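Local coordinates for DNA polymerase III, beta subunit (Eubacterium rectale, PDB 3T0P), which probably tethers DNA polymerases and other proteins to DNA as a ring-shaped head-to-tail homodimer, making replication processive, at residues N10-K13 with G14-V18; F226-E229 with N230-V233; G319-P322 with K323-I326; K136-I139 with R140-I143; I74-E77 with I78-L82. All coordinates share one frame; numbering follows the deposited sequence. Where two conformers were deposited one is given.

Interaction 1 of 5, residues N10-K13 with G14-V18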
loop_
_atom_site.group_PDB
_atom_site.type_symbol
_atom_site.label_atom_id
_atom_site.label_comp_id
_atom_site.label_asym_id
_atom_site.label_seq_id
_atom_site.Cartn_x
_atom_site.Cartn_y
_atom_site.Cartn_z
ATOM N N ASN B 10 -2.150 -1.260 -25.631
ATOM C CA ASN B 10 -1.708 -2.607 -25.958
ATOM C C ASN B 10 -0.281 -2.809 -25.513
ATOM O O ASN B 10 0.056 -3.855 -24.983
ATOM C CB ASN B 10 -1.861 -2.844 -27.467
ATOM C CG ASN B 10 -3.285 -3.084 -27.881
ATOM O OD1 ASN B 10 -4.114 -3.507 -27.083
ATOM N ND2 ASN B 10 -3.581 -2.930 -29.152
ATOM N N LEU B 11 0.550 -1.772 -25.684
ATOM C CA LEU B 11 1.955 -1.823 -25.315
ATOM C C LEU B 11 2.068 -1.860 -23.807
ATOM O O LEU B 11 2.866 -2.632 -23.299
ATOM C CB LEU B 11 2.672 -0.611 -25.934
ATOM C CG LEU B 11 4.195 -0.566 -25.978
ATOM C CD1 LEU B 11 4.798 -1.822 -26.654
ATOM C CD2 LEU B 11 4.634 0.681 -26.730
ATOM N N LEU B 12 1.201 -1.105 -23.092
ATOM C CA LEU B 12 1.202 -1.069 -21.639
ATOM C C LEU B 12 0.777 -2.412 -21.059
ATOM O O LEU B 12 1.432 -2.912 -20.144
ATOM C CB LEU B 12 0.327 0.077 -21.082
ATOM C CG LEU B 12 0.226 0.159 -19.560
ATOM C CD1 LEU B 12 1.613 0.309 -18.915
ATOM C CD2 LEU B 12 -0.714 1.293 -19.119
ATOM N N LYS B 13 -0.313 -2.987 -21.562
ATOM C CA LYS B 13 -0.753 -4.288 -21.076
ATOM C C LYS B 13 0.390 -5.312 -21.259
ATOM O O LYS B 13 0.678 -6.048 -20.337
ATOM C CB LYS B 13 -2.042 -4.750 -21.801
ATOM C CG LYS B 13 -2.583 -6.077 -21.301
ATOM C CD LYS B 13 -3.896 -6.441 -21.956
ATOM C CE LYS B 13 -4.566 -7.590 -21.233
ATOM N NZ LYS B 13 -5.865 -7.944 -21.863
ATOM N N GLY B 14 1.072 -5.270 -22.398
ATOM C CA GLY B 14 2.166 -6.187 -22.692
ATOM C C GLY B 14 3.377 -6.059 -21.791
ATOM O O GLY B 14 3.897 -7.081 -21.321
ATOM N N VAL B 15 3.860 -4.805 -21.562
ATOM C CA VAL B 15 5.045 -4.592 -20.710
ATOM C C VAL B 15 4.712 -4.983 -19.269
ATOM O O VAL B 15 5.572 -5.522 -18.590
ATOM C CB VAL B 15 5.699 -3.175 -20.792
ATOM C CG1 VAL B 15 5.929 -2.745 -22.238
ATOM C CG2 VAL B 15 4.904 -2.121 -20.023
ATOM N N ASN B 16 3.465 -4.749 -18.827
ATOM C CA ASN B 16 2.987 -5.107 -17.497
ATOM C C ASN B 16 2.915 -6.621 -17.304
ATOM O O ASN B 16 3.017 -7.089 -16.184
ATOM C CB ASN B 16 1.624 -4.491 -17.240
ATOM C CG ASN B 16 1.661 -3.045 -16.823
ATOM O OD1 ASN B 16 2.714 -2.471 -16.519
ATOM N ND2 ASN B 16 0.496 -2.421 -16.782
ATOM N N ILE B 17 2.737 -7.379 -18.374
ATOM C CA ILE B 17 2.695 -8.833 -18.288
ATOM C C ILE B 17 4.127 -9.400 -18.242
ATOM O O ILE B 17 4.451 -10.128 -17.314
ATOM C CB ILE B 17 1.837 -9.429 -19.441
ATOM C CG1 ILE B 17 0.324 -9.129 -19.181
ATOM C CG2 ILE B 17 2.090 -10.938 -19.582
ATOM C CD1 ILE B 17 -0.583 -9.362 -20.367
ATOM N N VAL B 18 4.979 -9.049 -19.209
ATOM C CA VAL B 18 6.328 -9.620 -19.333
ATOM C C VAL B 18 7.258 -9.193 -18.199
ATOM O O VAL B 18 8.174 -9.946 -17.877
ATOM C CB VAL B 18 6.984 -9.400 -20.728
ATOM C CG1 VAL B 18 6.143 -10.047 -21.822
ATOM C CG2 VAL B 18 7.230 -7.922 -21.028
#

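Interaction 2 of 5, residues F226-E229 with N230-V233. With EDO (1,2-ethanediol), chain X.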
loop_
_atom_site.group_PDB
_atom_site.type_symbol
_atom_site.label_atom_id
_atom_site.label_comp_id
_atom_site.label_asym_id
_atom_site.label_seq_id
_atom_site.Cartn_x
_atom_site.Cartn_y
_atom_site.Cartn_z
ATOM N N PHE B 226 2.134 -22.404 -19.870
ATOM C CA PHE B 226 0.808 -21.866 -19.605
ATOM C C PHE B 226 0.457 -20.914 -20.719
ATOM O O PHE B 226 1.233 -20.005 -20.979
ATOM C CB PHE B 226 0.767 -21.100 -18.264
ATOM C CG PHE B 226 1.149 -21.886 -17.046
ATOM C CD1 PHE B 226 2.482 -21.990 -16.654
ATOM C CD2 PHE B 226 0.176 -22.471 -16.245
ATOM C CE1 PHE B 226 2.832 -22.708 -15.512
ATOM C CE2 PHE B 226 0.530 -23.177 -15.105
ATOM C CZ PHE B 226 1.856 -23.299 -14.753
ATOM N N GLU B 227 -0.683 -21.114 -21.389
ATOM C CA GLU B 227 -1.160 -20.185 -22.419
ATOM C C GLU B 227 -2.503 -19.628 -22.017
ATOM O O GLU B 227 -3.374 -20.376 -21.612
ATOM C CB GLU B 227 -1.295 -20.818 -23.802
ATOM C CG GLU B 227 -0.179 -21.730 -24.242
ATOM C CD GLU B 227 -0.394 -22.082 -25.697
ATOM O OE1 GLU B 227 -1.503 -22.555 -26.032
ATOM O OE2 GLU B 227 0.484 -21.742 -26.519
ATOM N N PHE B 228 -2.665 -18.334 -22.135
ATOM C CA PHE B 228 -3.892 -17.626 -21.818
ATOM C C PHE B 228 -3.848 -16.300 -22.538
ATOM O O PHE B 228 -2.800 -15.654 -22.558
ATOM C CB PHE B 228 -4.084 -17.461 -20.286
ATOM C CG PHE B 228 -3.001 -16.684 -19.585
ATOM C CD1 PHE B 228 -1.771 -17.273 -19.299
ATOM C CD2 PHE B 228 -3.193 -15.346 -19.242
ATOM C CE1 PHE B 228 -0.753 -16.541 -18.673
ATOM C CE2 PHE B 228 -2.178 -14.617 -18.599
ATOM C CZ PHE B 228 -0.969 -15.223 -18.309
ATOM N N GLU B 229 -4.978 -15.926 -23.170
ATOM C CA GLU B 229 -5.182 -14.692 -23.943
ATOM C C GLU B 229 -4.069 -14.593 -25.000
ATOM O O GLU B 229 -3.989 -15.500 -25.820
ATOM C CB GLU B 229 -5.285 -13.460 -23.016
ATOM C CG GLU B 229 -6.298 -13.660 -21.898
ATOM C CD GLU B 229 -6.370 -12.603 -20.805
ATOM O OE1 GLU B 229 -5.373 -11.872 -20.579
ATOM O OE2 GLU B 229 -7.423 -12.555 -20.126
ATOM N N ASN B 230 -3.168 -13.601 -24.942
ATOM C CA ASN B 230 -2.096 -13.494 -25.944
ATOM C C ASN B 230 -0.718 -13.698 -25.323
ATOM O O ASN B 230 0.289 -13.235 -25.876
ATOM C CB ASN B 230 -2.173 -12.132 -26.653
ATOM C CG ASN B 230 -3.246 -12.105 -27.707
ATOM O OD1 ASN B 230 -3.103 -12.694 -28.795
ATOM N ND2 ASN B 230 -4.372 -11.486 -27.364
ATOM N N THR B 231 -0.684 -14.427 -24.189
ATOM C CA THR B 231 0.498 -14.661 -23.373
ATOM C C THR B 231 0.858 -16.130 -23.267
ATOM O O THR B 231 -0.006 -16.997 -23.221
ATOM C CB THR B 231 0.225 -14.064 -21.977
ATOM O OG1 THR B 231 -0.035 -12.676 -22.160
ATOM C CG2 THR B 231 1.392 -14.210 -21.010
ATOM N N THR B 232 2.166 -16.386 -23.227
ATOM C CA THR B 232 2.783 -17.693 -23.034
ATOM C C THR B 232 3.773 -17.551 -21.894
ATOM O O THR B 232 4.630 -16.671 -21.904
ATOM C CB THR B 232 3.433 -18.210 -24.324
ATOM O OG1 THR B 232 2.450 -18.218 -25.350
ATOM C CG2 THR B 232 3.967 -19.622 -24.178
ATOM N N VAL B 233 3.618 -18.390 -20.900
ATOM C CA VAL B 233 4.505 -18.472 -19.762
ATOM C C VAL B 233 5.187 -19.799 -19.875
ATOM O O VAL B 233 4.505 -20.818 -20.061
ATOM C CB VAL B 233 3.766 -18.289 -18.423
ATOM C CG1 VAL B 233 4.697 -18.565 -17.259
ATOM C CG2 VAL B 233 3.172 -16.887 -18.308
HETATM C C1 EDO X . 1.317 -16.371 -28.412
HETATM O O1 EDO X . 0.702 -16.268 -27.116
HETATM C C2 EDO X . 2.841 -16.363 -28.297
HETATM O O2 EDO X . 3.258 -15.406 -27.315
HETATM O O HOH W 1 -2.567 -11.568 -22.526
#

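Interaction 3 of 5, residues G319-P322 with K323-I326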
loop_
_atom_site.group_PDB
_atom_site.type_symbol
_atom_site.label_atom_id
_atom_site.label_comp_id
_atom_site.label_asym_id
_atom_site.label_seq_id
_atom_site.Cartn_x
_atom_site.Cartn_y
_atom_site.Cartn_z
ATOM N N GLY B 319 -0.566 -27.567 21.103
ATOM C CA GLY B 319 -0.037 -26.252 20.752
ATOM C C GLY B 319 0.377 -26.134 19.297
ATOM O O GLY B 319 0.764 -27.128 18.672
ATOM N N PHE B 320 0.299 -24.918 18.752
ATOM C CA PHE B 320 0.642 -24.649 17.354
ATOM C C PHE B 320 1.215 -23.287 17.131
ATOM O O PHE B 320 0.898 -22.340 17.863
ATOM C CB PHE B 320 -0.625 -24.697 16.467
ATOM C CG PHE B 320 -1.338 -26.019 16.367
ATOM C CD1 PHE B 320 -0.925 -26.986 15.442
ATOM C CD2 PHE B 320 -2.449 -26.289 17.161
ATOM C CE1 PHE B 320 -1.585 -28.216 15.355
ATOM C CE2 PHE B 320 -3.123 -27.508 17.051
ATOM C CZ PHE B 320 -2.682 -28.466 16.154
ATOM N N ASN B 321 1.942 -23.153 16.018
ATOM C CA ASN B 321 2.383 -21.848 15.514
ATOM C C ASN B 321 1.125 -21.209 14.915
ATOM O O ASN B 321 0.534 -21.796 13.991
ATOM C CB ASN B 321 3.493 -22.010 14.490
ATOM C CG ASN B 321 4.070 -20.727 13.955
ATOM O OD1 ASN B 321 3.466 -19.641 13.999
ATOM N ND2 ASN B 321 5.270 -20.830 13.425
ATOM N N PRO B 322 0.647 -20.071 15.485
ATOM C CA PRO B 322 -0.612 -19.470 14.989
ATOM C C PRO B 322 -0.621 -19.182 13.480
ATOM O O PRO B 322 -1.670 -19.369 12.831
ATOM C CB PRO B 322 -0.752 -18.167 15.797
ATOM C CG PRO B 322 0.490 -18.012 16.575
ATOM C CD PRO B 322 1.222 -19.299 16.609
ATOM N N LYS B 323 0.544 -18.791 12.922
ATOM C CA LYS B 323 0.721 -18.452 11.499
ATOM C C LYS B 323 0.207 -19.568 10.543
ATOM O O LYS B 323 -0.496 -19.271 9.572
ATOM C CB LYS B 323 2.199 -18.172 11.210
ATOM C CG LYS B 323 2.513 -17.787 9.764
ATOM C CD LYS B 323 4.011 -17.914 9.454
ATOM C CE LYS B 323 4.351 -17.327 8.106
ATOM N NZ LYS B 323 3.711 -18.062 6.980
ATOM N N PHE B 324 0.530 -20.827 10.853
ATOM C CA PHE B 324 0.155 -21.999 10.058
ATOM C C PHE B 324 -1.379 -22.178 9.966
ATOM O O PHE B 324 -1.906 -22.521 8.912
ATOM C CB PHE B 324 0.821 -23.255 10.628
ATOM C CG PHE B 324 2.345 -23.229 10.655
ATOM C CD1 PHE B 324 3.063 -22.342 9.853
ATOM C CD2 PHE B 324 3.058 -24.095 11.479
ATOM C CE1 PHE B 324 4.466 -22.323 9.875
ATOM C CE2 PHE B 324 4.460 -24.071 11.505
ATOM C CZ PHE B 324 5.151 -23.197 10.688
ATOM N N PHE B 325 -2.087 -21.900 11.051
ATOM C CA PHE B 325 -3.532 -22.003 11.064
ATOM C C PHE B 325 -4.159 -20.835 10.314
ATOM O O PHE B 325 -5.105 -21.045 9.556
ATOM C CB PHE B 325 -4.031 -22.057 12.511
ATOM C CG PHE B 325 -4.407 -23.454 12.926
ATOM C CD1 PHE B 325 -5.675 -23.961 12.657
ATOM C CD2 PHE B 325 -3.475 -24.292 13.525
ATOM C CE1 PHE B 325 -6.003 -25.275 12.994
ATOM C CE2 PHE B 325 -3.803 -25.610 13.848
ATOM C CZ PHE B 325 -5.068 -26.082 13.606
ATOM N N ILE B 326 -3.657 -19.618 10.541
ATOM C CA ILE B 326 -4.135 -18.402 9.892
ATOM C C ILE B 326 -3.966 -18.563 8.362
ATOM O O ILE B 326 -4.942 -18.406 7.626
ATOM C CB ILE B 326 -3.414 -17.150 10.432
ATOM C CG1 ILE B 326 -3.902 -16.801 11.842
ATOM C CG2 ILE B 326 -3.621 -15.954 9.495
ATOM C CD1 ILE B 326 -2.954 -15.927 12.660
#

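Interaction 4 of 5, residues K136-I139 with R140-I143. With EDO (1,2-ethanediol), chain C.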
loop_
_atom_site.group_PDB
_atom_site.type_symbol
_atom_site.label_atom_id
_atom_site.label_comp_id
_atom_site.label_asym_id
_atom_site.label_seq_id
_atom_site.Cartn_x
_atom_site.Cartn_y
_atom_site.Cartn_z
ATOM N N LYS B 136 -5.801 -19.790 -10.559
ATOM C CA LYS B 136 -5.451 -18.717 -9.638
ATOM C C LYS B 136 -5.837 -19.117 -8.224
ATOM O O LYS B 136 -5.031 -18.949 -7.310
ATOM C CB LYS B 136 -6.112 -17.395 -10.048
ATOM C CG LYS B 136 -5.557 -16.179 -9.317
ATOM C CD LYS B 136 -6.061 -14.863 -9.939
ATOM C CE LYS B 136 -5.463 -13.648 -9.262
ATOM N NZ LYS B 136 -5.604 -12.424 -10.103
ATOM N N GLU B 137 -7.009 -19.717 -8.061
ATOM C CA GLU B 137 -7.494 -20.140 -6.745
ATOM C C GLU B 137 -6.683 -21.274 -6.158
ATOM O O GLU B 137 -6.416 -21.238 -4.965
ATOM C CB GLU B 137 -8.969 -20.546 -6.792
ATOM C CG GLU B 137 -9.925 -19.366 -6.696
ATOM C CD GLU B 137 -10.060 -18.731 -5.319
ATOM O OE1 GLU B 137 -10.771 -19.309 -4.461
ATOM O OE2 GLU B 137 -9.470 -17.645 -5.107
ATOM N N VAL B 138 -6.299 -22.280 -6.954
ATOM C CA VAL B 138 -5.534 -23.394 -6.412
ATOM C C VAL B 138 -4.129 -22.916 -5.970
ATOM O O VAL B 138 -3.616 -23.442 -4.987
ATOM C CB VAL B 138 -5.499 -24.652 -7.324
ATOM C CG1 VAL B 138 -4.500 -24.536 -8.479
ATOM C CG2 VAL B 138 -5.217 -25.887 -6.505
ATOM N N ILE B 139 -3.545 -21.901 -6.634
ATOM C CA ILE B 139 -2.242 -21.367 -6.230
ATOM C C ILE B 139 -2.448 -20.604 -4.900
ATOM O O ILE B 139 -1.666 -20.769 -3.963
ATOM C CB ILE B 139 -1.618 -20.451 -7.334
ATOM C CG1 ILE B 139 -1.245 -21.243 -8.611
ATOM C CG2 ILE B 139 -0.416 -19.655 -6.799
ATOM C CD1 ILE B 139 -0.992 -20.283 -9.914
ATOM N N ARG B 140 -3.500 -19.779 -4.818
ATOM C CA ARG B 140 -3.762 -19.002 -3.599
ATOM C C ARG B 140 -3.937 -19.952 -2.384
ATOM O O ARG B 140 -3.409 -19.687 -1.311
ATOM C CB ARG B 140 -5.001 -18.117 -3.776
ATOM C CG ARG B 140 -5.228 -17.110 -2.644
ATOM C CD ARG B 140 -6.479 -16.265 -2.869
ATOM N NE ARG B 140 -7.699 -17.071 -2.911
ATOM C CZ ARG B 140 -8.421 -17.401 -1.839
ATOM N NH1 ARG B 140 -8.062 -16.978 -0.628
ATOM N NH2 ARG B 140 -9.515 -18.136 -1.972
ATOM N N GLN B 141 -4.595 -21.079 -2.613
ATOM C CA GLN B 141 -4.936 -22.099 -1.628
ATOM C C GLN B 141 -3.768 -22.979 -1.196
ATOM O O GLN B 141 -3.947 -23.771 -0.256
ATOM C CB GLN B 141 -6.049 -22.990 -2.181
ATOM C CG GLN B 141 -7.400 -22.290 -2.217
ATOM C CD GLN B 141 -8.397 -23.016 -3.076
ATOM O OE1 GLN B 141 -8.072 -23.922 -3.861
ATOM N NE2 GLN B 141 -9.646 -22.631 -2.949
ATOM N N THR B 142 -2.578 -22.838 -1.835
ATOM C CA THR B 142 -1.432 -23.694 -1.513
ATOM C C THR B 142 -0.076 -22.987 -1.452
ATOM O O THR B 142 0.829 -23.500 -0.791
ATOM C CB THR B 142 -1.295 -24.848 -2.562
ATOM O OG1 THR B 142 -1.141 -24.284 -3.863
ATOM C CG2 THR B 142 -2.464 -25.796 -2.565
ATOM N N ILE B 143 0.112 -21.896 -2.191
ATOM C CA ILE B 143 1.415 -21.219 -2.331
ATOM C C ILE B 143 2.061 -20.765 -1.004
ATOM O O ILE B 143 3.292 -20.727 -0.917
ATOM C CB ILE B 143 1.356 -20.046 -3.352
ATOM C CG1 ILE B 143 2.734 -19.788 -4.013
ATOM C CG2 ILE B 143 0.751 -18.751 -2.760
ATOM C CD1 ILE B 143 3.260 -20.907 -4.828
HETATM C C1 EDO C . -4.127 -14.044 1.868
HETATM O O1 EDO C . -5.161 -13.235 2.447
HETATM C C2 EDO C . -4.681 -15.394 1.410
HETATM O O2 EDO C . -5.790 -15.216 0.514
#

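Interaction 5 of 5, residues I74-E77 with I78-L82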
loop_
_atom_site.group_PDB
_atom_site.type_symbol
_atom_site.label_atom_id
_atom_site.label_comp_id
_atom_site.label_asym_id
_atom_site.label_seq_id
_atom_site.Cartn_x
_atom_site.Cartn_y
_atom_site.Cartn_z
ATOM N N ILE B 74 12.890 1.422 -17.280
ATOM C CA ILE B 74 12.756 2.650 -18.063
ATOM C C ILE B 74 11.664 2.502 -19.141
ATOM O O ILE B 74 10.822 3.380 -19.249
ATOM C CB ILE B 74 14.113 3.112 -18.672
ATOM C CG1 ILE B 74 15.205 3.288 -17.579
ATOM C CG2 ILE B 74 13.962 4.391 -19.511
ATOM C CD1 ILE B 74 14.803 4.096 -16.218
ATOM N N PHE B 75 11.661 1.397 -19.899
ATOM C CA PHE B 75 10.693 1.192 -20.964
ATOM C C PHE B 75 9.254 1.126 -20.421
ATOM O O PHE B 75 8.389 1.778 -20.981
ATOM C CB PHE B 75 11.043 -0.048 -21.787
ATOM C CG PHE B 75 10.102 -0.358 -22.915
ATOM C CD1 PHE B 75 9.809 0.599 -23.878
ATOM C CD2 PHE B 75 9.582 -1.629 -23.070
ATOM C CE1 PHE B 75 8.961 0.300 -24.947
ATOM C CE2 PHE B 75 8.748 -1.933 -24.143
ATOM C CZ PHE B 75 8.417 -0.960 -25.060
ATOM N N SER B 76 9.008 0.399 -19.327
ATOM C CA SER B 76 7.668 0.336 -18.753
ATOM C C SER B 76 7.219 1.708 -18.224
ATOM O O SER B 76 6.075 2.096 -18.452
ATOM C CB SER B 76 7.586 -0.712 -17.643
ATOM O OG SER B 76 8.602 -0.509 -16.682
ATOM N N GLU B 77 8.104 2.444 -17.541
ATOM C CA GLU B 77 7.762 3.762 -16.998
ATOM C C GLU B 77 7.472 4.735 -18.149
ATOM O O GLU B 77 6.529 5.510 -18.056
ATOM C CB GLU B 77 8.869 4.283 -16.080
ATOM C CG GLU B 77 8.368 5.239 -15.019
ATOM C CD GLU B 77 9.186 5.302 -13.741
ATOM O OE1 GLU B 77 9.581 4.224 -13.237
ATOM O OE2 GLU B 77 9.371 6.422 -13.208
ATOM N N ILE B 78 8.207 4.620 -19.279
ATOM C CA ILE B 78 7.963 5.468 -20.451
ATOM C C ILE B 78 6.556 5.181 -20.981
ATOM O O ILE B 78 5.762 6.104 -21.079
ATOM C CB ILE B 78 9.042 5.317 -21.556
ATOM C CG1 ILE B 78 10.384 5.919 -21.104
ATOM C CG2 ILE B 78 8.588 5.938 -22.892
ATOM C CD1 ILE B 78 11.563 5.731 -22.064
ATOM N N VAL B 79 6.239 3.896 -21.236
ATOM C CA VAL B 79 4.988 3.437 -21.836
ATOM C C VAL B 79 3.810 3.820 -20.957
ATOM O O VAL B 79 2.816 4.332 -21.464
ATOM C CB VAL B 79 5.045 1.916 -22.161
ATOM C CG1 VAL B 79 3.672 1.372 -22.535
ATOM C CG2 VAL B 79 6.043 1.648 -23.285
ATOM N N ARG B 80 3.953 3.635 -19.635
ATOM C CA ARG B 80 2.942 3.935 -18.616
ATOM C C ARG B 80 2.630 5.441 -18.487
ATOM O O ARG B 80 1.526 5.794 -18.058
ATOM C CB ARG B 80 3.414 3.407 -17.255
ATOM C CG ARG B 80 2.297 3.113 -16.269
ATOM C CD ARG B 80 2.806 2.355 -15.065
ATOM N NE ARG B 80 3.308 1.022 -15.417
ATOM C CZ ARG B 80 4.561 0.630 -15.219
ATOM N NH1 ARG B 80 5.445 1.457 -14.665
ATOM N NH2 ARG B 80 4.937 -0.597 -15.553
ATOM N N LYS B 81 3.609 6.314 -18.790
ATOM C CA LYS B 81 3.457 7.764 -18.698
ATOM C C LYS B 81 3.233 8.471 -20.044
ATOM O O LYS B 81 2.927 9.656 -20.042
ATOM C CB LYS B 81 4.652 8.365 -17.950
ATOM C CG LYS B 81 4.633 7.951 -16.480
ATOM C CD LYS B 81 5.597 8.755 -15.652
ATOM C CE LYS B 81 5.471 8.467 -14.176
ATOM N NZ LYS B 81 6.660 8.985 -13.456
ATOM N N LEU B 82 3.281 7.745 -21.172
ATOM C CA LEU B 82 3.007 8.362 -22.462
ATOM C C LEU B 82 1.520 8.664 -22.617
ATOM O O LEU B 82 0.705 8.027 -21.947
ATOM C CB LEU B 82 3.471 7.467 -23.631
ATOM C CG LEU B 82 4.957 7.494 -23.959
ATOM C CD1 LEU B 82 5.280 6.512 -25.061
ATOM C CD2 LEU B 82 5.451 8.882 -24.291
#

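Interaction 1 of 5, residues N10-K13 with G14-V18
Asn-16 and Leu-12 meet one turn apart on helix 8-18, and the asparagine can be followed atom by atom. Its CB lies 3.3 Å from Leu-12 O, the carbonyl that also accepts the backbone N-H of Asn-16, with N and O 3.0 Å apart. Because CG stands anti to its own carbonyl carbon (chi1 -81°), the side chain leans back over the preceding turn and CG itself remains 3.3 Å from Leu-12 O. At the tip the amide crosses the leucine side chain at a slant: ND2 comes to 3.6 Å from Leu-12 CD1, and OD1 to 3.8 Å from that methyl. OD1 also probably accepts a hydrogen bond from Arg-80 NH2 on helix 72-81. With a valine here the amide would be gone, which would probably leave that guanidinium nitrogen without its acceptor and the Leu-12 methyl less covered. The same CD1 touches Val-15 CG2 at 4.2 Å, extending the apolar patch round the helix. On another strip Lys-13 and Ile-17 run side by side, Lys-13 CG 4.0 Å from Ile-17 CD1. Leu-11 and Val-15 turn to helix 72-81 and nearby strands, Val-18 to strands 43-48 and 52-58. The whole is an amphipathic helix, one of the helix pair packed against beta sheets in a domain of the ring-forming DNA polymerase III beta subunit.

Interaction 2 of 5, residues F226-E229 with N230-V233
The Phe-228 ring has Thr-231 over one face and Val-233 at its edge. Thr-231 CB stands 4.2 Å from the centroid of the Phe-228 ring, only 17° off the normal, a CH-pi contact displaced toward the rim, while its CG2 reaches Phe-228 CZ at 3.7 Å. Near the ring plane, Val-233 CG2 meets Phe-228 CE1 at 4.0 Å. The ring arrives there because its CG sits between the backbone N and the carbonyl carbon (chi1 61°), which lays it alongside the threonine. The second ring, that of Phe-226, is met by Val-233 CG1 at CD1, 4.1 Å away. An alanine in place of Phe-228 would remove the ring and would probably open a gap beside Thr-231, Val-233 and Ile-206 of helix 197-206. The backbone pairs Phe-228 with Thr-231 and Phe-226 with Val-233 in hydrogen-bonded fashion, Thr-231 N lying 2.9 Å from Phe-228 O. Glu-229 takes a positive phi (53°) at the turn, and a water accepts from Asn-230 N at 3.2 Å and also bonds Thr-231 OG1, whose protein partner is Thr-56 OG1. Here a beta hairpin with a two-residue loop closes through a type II' turn, and its strand 231-236 pairs with strand 52-58, carrying one sheet from the central to the N-terminal domain, as is characteristic of the ring-shaped beta subunit of DNA polymerase III.

Interaction 3 of 5, residues G319-P322 with K323-I326
An N-cap formed by Asn-321 on Lys-323 N starts helix 322-329, where strand 316-320 of the C-terminal domain gives way to one of that domain's helices. Asn-321 OD1 accepts from Lys-323 N at 3.2 Å, the donor standing 38° out of the amide's carbonyl plane and so away from an ideal lone-pair approach. The side chain reaches the start of the helix because CG is anti to the backbone N (chi1 -177°), and it settles over the Phe-324 ring. There Asn-321 CB lies 4.0 Å from the centroid of the Phe-324 ring in a CH-pi contact, and ND2 approaches the same face at 3.6 Å from Phe-324 CZ. One residue thus serves the helix end with its oxygen and an aromatic face with the rest of its side chain. Pro-322, which has no N-H to offer, contributes its carbonyl: Ile-326 N donates to Pro-322 O at 3.0 Å, and Phe-325 N adds a weak bond to that oxygen. Pro-322 and Ile-326 both rest on Ile-268 of helix 261-272. On the buried side, Phe-325 and Phe-320 form an edge-to-face pair, centroids 4.7 Å apart and planes at 71°, among Met-285, Cys-348 and Ile-361. The leading atom is Phe-325 CE2, poised over the centre of the Phe-320 ring, 3.5 Å from CG on the near side and 3.8 Å from CZ on the far side.

Interaction 4 of 5, residues K136-I139 with R140-I143
Arg-140 N and Gln-141 N donate to Lys-136 O and Glu-137 O in the helical i to i+4 pattern, and just beyond them Ile-139 O takes two donors, Ile-143 N at 2.8 Å and Thr-142 N at 3.1 Å. Against this backbone lies the principal side-chain contact, a salt bridge between residues three apart. Arg-140 grips the Glu-137 carboxylate side-on: NE reaches OE2 at 2.9 Å and NH2 reaches OE1 at 3.0 Å, the latter on the syn side. The two flat groups are 26° from coplanar, and NE comes to OE2 from above the carboxylate plane. Both chains bend to meet. Glu-137 turns at its second torsion (chi2 -74°) and Arg-140 at its third (chi3 62°), which brings the charged ends alongside each other. The remaining terminal nitrogen, NH1, donates to O2 of a 1,2-ethanediol at 3.1 Å, probably a guest from the crystallisation liquor. Away from the ion pair, Ile-139 CG2 packs on Ile-143 CB at 3.9 Å, and both residues touch helix 197-206. Thr-142 OG1 lies 2.8 Å from Val-138 O and has Glu-158 OE1 as another partner. With one guanidinium nitrogen on each carboxylate oxygen, the ion pair is likely to restrain rotation of either group, and the opposite charges are likely to favour the ionised state of both.

Interaction 5 of 5, residues I74-E77 with I78-L82
Ile-78, Val-79 and Arg-80 donate their backbone N-H groups to Ile-74 O, Phe-75 O and Ser-76 O in regular alpha-helical succession, whereas the last such bond, Lys-81 N to Glu-77 O, is weak as helix 72-81 runs out at Leu-82. This is an amphipathic helix at the subunit interface of the head-to-tail dimer. Its buried side carries a CH-pi contact: Val-79 CG2 lies 4.0 Å from the centroid of the Phe-75 ring, 27° off the normal, and 3.6 Å from its CE1. The ring extends under that methyl because CG is anti to the backbone N (chi1 180°). Beside it, Ile-74 CG2 meets Ile-78 CD1 at 3.8 Å, and both isoleucines also pack on strand 104-109. Ser-76 OG turns back to the backbone, bonding to Ala-72 O. The side turned to the second subunit is mixed: Leu-273 of that subunit touches Glu-77 and Ile-78, and Ile-300 of that subunit meets Ile-74. Glu-77 OE2 makes its stronger salt bridge with Lys-276 of the second subunit, and Lys-81 O accepts from Arg-270 of that subunit. Within the helix Glu-77 and Lys-81 point the same way, but their ion pair is long, with OE2 3.7 Å from NZ.

How the interactions relate
Each of the five contacts joins neighbours in sequence, and each combines buried with more exposed residues. Interactions 1 and 5 belong to one domain and interlock, Val-15 CG1 lying 3.5 Å from Phe-75 CE2, but only interaction 5 faces the second subunit, where Glu-77 has its salt-bridge partner, Lys-276 of the second subunit. Interaction 2, in the next domain, touches interaction 1 through Ile-17 and Thr-231, so the hairpin and the helix meet across the domain boundary. Interaction 4 shares helix 197-206 with interaction 2 as a packing partner, yet depends on an ion pair where the hairpin uses aromatic faces. Interaction 3, centred about 39 Å from the centre of interaction 1, begins a helix with a cap and buries aromatic rings behind it.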